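Local coordinates for alpha-11 giardin (Giardia intestinalis, PDB 2II2), which belongs to the annexin family, binds calcium, and is probably involved in attachment of the parasite to the intestinal mucosa and in remodelling of its cytoskeleton, at residues Ala231-Val244 / His267-Met280. Sequence-based numbering, arbitrary orientation.
With SO4 (sulfate ion), chain C.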
# COMPACT_ATOMS: atom_id res chain seq x y z
N ALA A 231 14.29 0.43 -1.46
CA ALA A 231 13.83 -0.93 -1.75
C ALA A 231 12.31 -0.93 -1.74
O ALA A 231 11.71 -0.40 -0.84
CB ALA A 231 14.30 -1.91 -0.69
N PRO A 232 11.66 -1.50 -2.74
CA PRO A 232 10.20 -1.56 -2.71
C PRO A 232 9.61 -2.04 -1.40
O PRO A 232 8.64 -1.47 -0.90
CB PRO A 232 9.88 -2.47 -3.88
CG PRO A 232 10.95 -2.07 -4.87
CD PRO A 232 12.20 -1.98 -4.02
N ALA A 233 10.19 -3.09 -0.81
CA ALA A 233 9.61 -3.64 0.41
C ALA A 233 9.83 -2.75 1.62
O ALA A 233 9.15 -2.89 2.62
CB ALA A 233 10.16 -5.06 0.65
N ARG A 234 10.82 -1.86 1.52
CA ARG A 234 11.06 -0.87 2.55
C ARG A 234 9.93 0.17 2.58
O ARG A 234 9.55 0.66 3.64
CB ARG A 234 12.44 -0.22 2.36
CG ARG A 234 12.92 0.53 3.57
CD ARG A 234 14.38 0.83 3.43
NE ARG A 234 14.90 1.47 4.61
CZ ARG A 234 16.16 1.86 4.76
NH1 ARG A 234 17.03 1.65 3.77
NH2 ARG A 234 16.54 2.47 5.88
N ALA A 235 9.44 0.55 1.40
CA ALA A 235 8.28 1.43 1.33
C ALA A 235 7.08 0.77 1.99
O ALA A 235 6.34 1.44 2.72
CB ALA A 235 7.95 1.77 -0.11
N VAL A 236 6.90 -0.53 1.73
CA VAL A 236 5.80 -1.26 2.33
C VAL A 236 5.97 -1.31 3.85
O VAL A 236 5.02 -1.09 4.60
CB VAL A 236 5.68 -2.66 1.73
CG1 VAL A 236 4.61 -3.50 2.46
CG2 VAL A 236 5.36 -2.60 0.26
N ALA A 237 7.19 -1.61 4.32
CA ALA A 237 7.45 -1.63 5.76
C ALA A 237 7.14 -0.27 6.39
O ALA A 237 6.53 -0.23 7.47
CB ALA A 237 8.89 -1.99 6.02
N TYR A 238 7.58 0.83 5.78
CA TYR A 238 7.29 2.17 6.32
C TYR A 238 5.78 2.40 6.39
O TYR A 238 5.27 2.89 7.40
CB TYR A 238 7.98 3.24 5.46
CG TYR A 238 7.54 4.61 5.90
CD1 TYR A 238 8.17 5.26 6.96
CD2 TYR A 238 6.46 5.24 5.29
CE1 TYR A 238 7.71 6.49 7.39
CE2 TYR A 238 5.99 6.45 5.72
CZ TYR A 238 6.60 7.09 6.75
OH TYR A 238 6.10 8.31 7.16
N ALA A 239 5.06 2.06 5.32
CA ALA A 239 3.63 2.27 5.29
C ALA A 239 2.96 1.47 6.40
O ALA A 239 2.03 1.95 7.08
CB ALA A 239 3.07 1.91 3.94
N PHE A 240 3.42 0.25 6.62
CA PHE A 240 2.87 -0.60 7.66
C PHE A 240 3.13 -0.00 9.04
O PHE A 240 2.23 0.04 9.90
CB PHE A 240 3.40 -2.06 7.53
CG PHE A 240 2.56 -3.04 8.31
CD1 PHE A 240 1.40 -3.56 7.75
CD2 PHE A 240 2.90 -3.40 9.60
CE1 PHE A 240 0.58 -4.40 8.46
CE2 PHE A 240 2.10 -4.27 10.32
CZ PHE A 240 0.94 -4.78 9.74
N HIS A 241 4.36 0.49 9.24
CA HIS A 241 4.73 1.22 10.46
C HIS A 241 3.78 2.41 10.69
O HIS A 241 3.24 2.64 11.79
CB HIS A 241 6.18 1.71 10.38
CG HIS A 241 6.64 2.44 11.61
ND1 HIS A 241 6.67 1.84 12.85
CD2 HIS A 241 7.08 3.70 11.80
CE1 HIS A 241 7.12 2.70 13.75
NE2 HIS A 241 7.37 3.85 13.13
N SER A 242 3.56 3.17 9.61
CA SER A 242 2.70 4.33 9.69
C SER A 242 1.28 3.97 10.12
O SER A 242 0.61 4.77 10.80
CB SER A 242 2.70 5.05 8.34
OG SER A 242 1.96 6.24 8.43
N ALA A 243 0.83 2.77 9.75
CA ALA A 243 -0.48 2.26 10.18
C ALA A 243 -0.44 1.85 11.65
O ALA A 243 -1.31 2.23 12.45
CB ALA A 243 -0.88 1.09 9.34
N VAL A 244 0.59 1.09 12.02
CA VAL A 244 0.72 0.64 13.40
C VAL A 244 0.73 1.78 14.44
O VAL A 244 0.10 1.67 15.49
CB VAL A 244 1.99 -0.29 13.50
CG1 VAL A 244 2.39 -0.55 14.92
CG2 VAL A 244 1.78 -1.59 12.76
N HIS A 267 5.67 -8.07 -1.80
CA HIS A 267 6.71 -7.49 -0.94
C HIS A 267 6.81 -8.26 0.36
O HIS A 267 6.85 -7.66 1.46
CB HIS A 267 6.48 -6.00 -0.75
CG HIS A 267 6.44 -5.28 -2.06
ND1 HIS A 267 7.53 -5.26 -2.91
CD2 HIS A 267 5.41 -4.72 -2.72
CE1 HIS A 267 7.18 -4.64 -4.03
NE2 HIS A 267 5.90 -4.31 -3.94
N LYS A 268 6.87 -9.59 0.21
CA LYS A 268 6.91 -10.53 1.32
C LYS A 268 8.00 -10.27 2.34
O LYS A 268 7.84 -10.65 3.49
CB LYS A 268 7.01 -11.97 0.81
CG LYS A 268 8.28 -12.24 0.00
CD LYS A 268 8.33 -13.66 -0.50
CE LYS A 268 9.53 -13.90 -1.46
NZ LYS A 268 9.71 -15.35 -1.85
N PHE A 269 9.11 -9.64 1.93
CA PHE A 269 10.18 -9.32 2.88
C PHE A 269 10.08 -7.97 3.54
O PHE A 269 11.06 -7.49 4.10
CB PHE A 269 11.57 -9.50 2.24
CG PHE A 269 11.84 -10.90 1.80
CD1 PHE A 269 12.15 -11.18 0.48
CD2 PHE A 269 11.78 -11.96 2.71
CE1 PHE A 269 12.40 -12.49 0.07
CE2 PHE A 269 12.05 -13.26 2.30
CZ PHE A 269 12.33 -13.52 0.98
N ALA A 270 8.88 -7.37 3.52
CA ALA A 270 8.71 -6.13 4.28
C ALA A 270 9.20 -6.26 5.73
O ALA A 270 9.69 -5.31 6.31
CB ALA A 270 7.25 -5.68 4.30
N TRP A 271 9.05 -7.45 6.33
CA TRP A 271 9.47 -7.66 7.73
C TRP A 271 10.96 -7.41 7.95
O TRP A 271 11.38 -7.04 9.04
CB TRP A 271 9.08 -9.06 8.23
CG TRP A 271 9.55 -10.19 7.40
CD1 TRP A 271 8.82 -10.89 6.49
CD2 TRP A 271 10.81 -10.84 7.50
NE1 TRP A 271 9.58 -11.91 5.97
CE2 TRP A 271 10.81 -11.90 6.57
CE3 TRP A 271 11.97 -10.61 8.27
CZ2 TRP A 271 11.93 -12.76 6.39
CZ3 TRP A 271 13.06 -11.44 8.09
CH2 TRP A 271 13.04 -12.49 7.14
N VAL A 272 11.77 -7.62 6.91
CA VAL A 272 13.22 -7.34 6.99
C VAL A 272 13.44 -5.87 7.30
O VAL A 272 14.23 -5.52 8.18
CB VAL A 272 13.93 -7.70 5.64
CG1 VAL A 272 15.40 -7.29 5.66
CG2 VAL A 272 13.81 -9.20 5.33
N HIS A 273 12.78 -5.01 6.54
CA HIS A 273 12.92 -3.58 6.69
C HIS A 273 12.19 -3.05 7.89
O HIS A 273 12.53 -1.99 8.40
CB HIS A 273 12.44 -2.86 5.46
CG HIS A 273 13.17 -3.27 4.24
ND1 HIS A 273 14.43 -2.80 3.95
CD2 HIS A 273 12.83 -4.11 3.24
CE1 HIS A 273 14.83 -3.32 2.80
NE2 HIS A 273 13.87 -4.11 2.34
N TYR A 274 11.13 -3.74 8.29
CA TYR A 274 10.37 -3.29 9.44
C TYR A 274 11.20 -3.34 10.72
O TYR A 274 10.93 -2.62 11.69
CB TYR A 274 9.08 -4.10 9.58
CG TYR A 274 8.17 -3.59 10.68
CD1 TYR A 274 7.15 -2.68 10.41
CD2 TYR A 274 8.35 -3.97 12.03
CE1 TYR A 274 6.34 -2.19 11.45
CE2 TYR A 274 7.56 -3.48 13.05
CZ TYR A 274 6.55 -2.59 12.75
OH TYR A 274 5.76 -2.09 13.73
N ALA A 275 12.22 -4.21 10.73
CA ALA A 275 13.04 -4.44 11.91
C ALA A 275 13.65 -3.16 12.52
O ALA A 275 13.91 -3.11 13.74
CB ALA A 275 14.11 -5.49 11.61
N CYS A 276 13.80 -2.12 11.69
CA CYS A 276 14.14 -0.73 12.07
C CYS A 276 13.32 -0.34 13.31
O CYS A 276 13.82 0.23 14.29
CB CYS A 276 13.83 0.25 10.88
SG CYS A 276 14.10 1.98 11.19
N TRP A 277 12.04 -0.68 13.27
CA TRP A 277 11.02 -0.18 14.21
C TRP A 277 10.62 -1.20 15.27
O TRP A 277 10.15 -0.86 16.35
CB TRP A 277 9.80 0.28 13.42
CG TRP A 277 10.12 1.44 12.54
CD1 TRP A 277 10.48 2.69 12.95
CD2 TRP A 277 10.14 1.47 11.10
NE1 TRP A 277 10.71 3.50 11.87
CE2 TRP A 277 10.51 2.78 10.72
CE3 TRP A 277 9.87 0.52 10.11
CZ2 TRP A 277 10.64 3.16 9.38
CZ3 TRP A 277 10.00 0.90 8.79
CH2 TRP A 277 10.37 2.21 8.43
N GLY A 278 10.79 -2.46 14.95
CA GLY A 278 10.43 -3.52 15.85
C GLY A 278 10.38 -4.80 15.08
O GLY A 278 10.75 -4.85 13.90
N VAL A 279 9.95 -5.84 15.77
CA VAL A 279 9.77 -7.12 15.14
C VAL A 279 8.35 -7.10 14.57
O VAL A 279 7.37 -6.96 15.33
CB VAL A 279 9.95 -8.29 16.14
CG1 VAL A 279 9.74 -9.60 15.44
CG2 VAL A 279 11.37 -8.25 16.77
N MET A 280 8.21 -7.20 13.24
CA MET A 280 6.88 -7.06 12.64
C MET A 280 5.87 -8.03 13.22
O MET A 280 4.75 -7.64 13.50
CB MET A 280 6.97 -7.19 11.12
CG MET A 280 5.73 -6.74 10.39
SD MET A 280 6.03 -6.76 8.59
CE MET A 280 4.34 -6.64 8.00
S SO4 C . 10.60 6.52 13.30
O1 SO4 C . 10.38 7.86 13.84
O2 SO4 C . 10.67 5.57 14.40
O3 SO4 C . 9.49 6.17 12.41
O4 SO4 C . 11.85 6.49 12.55
O HOH W 1 13.46 0.55 7.11
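Ala237 shows how a small residue lets a short, weakly bonded helix settle against a longer one: Ala237 CB lies 3.4 Å from Ala270 O and also touches His273 and Tyr274. With Ala233 likewise facing the partner, the axes of 232-244 and 270-274 come within 7.6 Å at a crossing angle of -64°. Tyr274 then acts as a knob in a hole formed by Ala237, Phe240, His241 and Val244, and its hydroxyl is bonded to Asp283. On the buried flank Met280, its chain extended, brings CE over the centre of the Phe240 ring, a CH-pi contact 3.9 Å from the centroid; SD, oblique to the ring at 5.2 Å from the centroid, makes it a Met-aromatic pair as well. Trp306 of helix 298-306 meets Phe240 edge-to-face and touches Met280 and Ala270, closing this side of the core. Both segments belong to an annexin domain, part of an all-helical fold, and the contact lies away from the calcium sites known for this protein. The opposite flank is more polar and wetter. There, in one of its two modelled conformers, His241 lies face to face on the five-membered ring of Trp277, centroids 3.5 Å apart and planes at 10°, and its NE2, like Trp277 NE1, bonds weakly to a sulfate, probably from the crystallisation liquor. Tyr238 meets the far rim of the indole through CB and CD1, while its hydroxyl is bonded to Glu210. Arg234 CB sits over the His273 face, offset toward the rim, 3.7 Å from the centroid; chi1 of -165° carries CG on past ND1, the chain running extended to NE, and a water accepts from Arg234 NE while donating to His273 O.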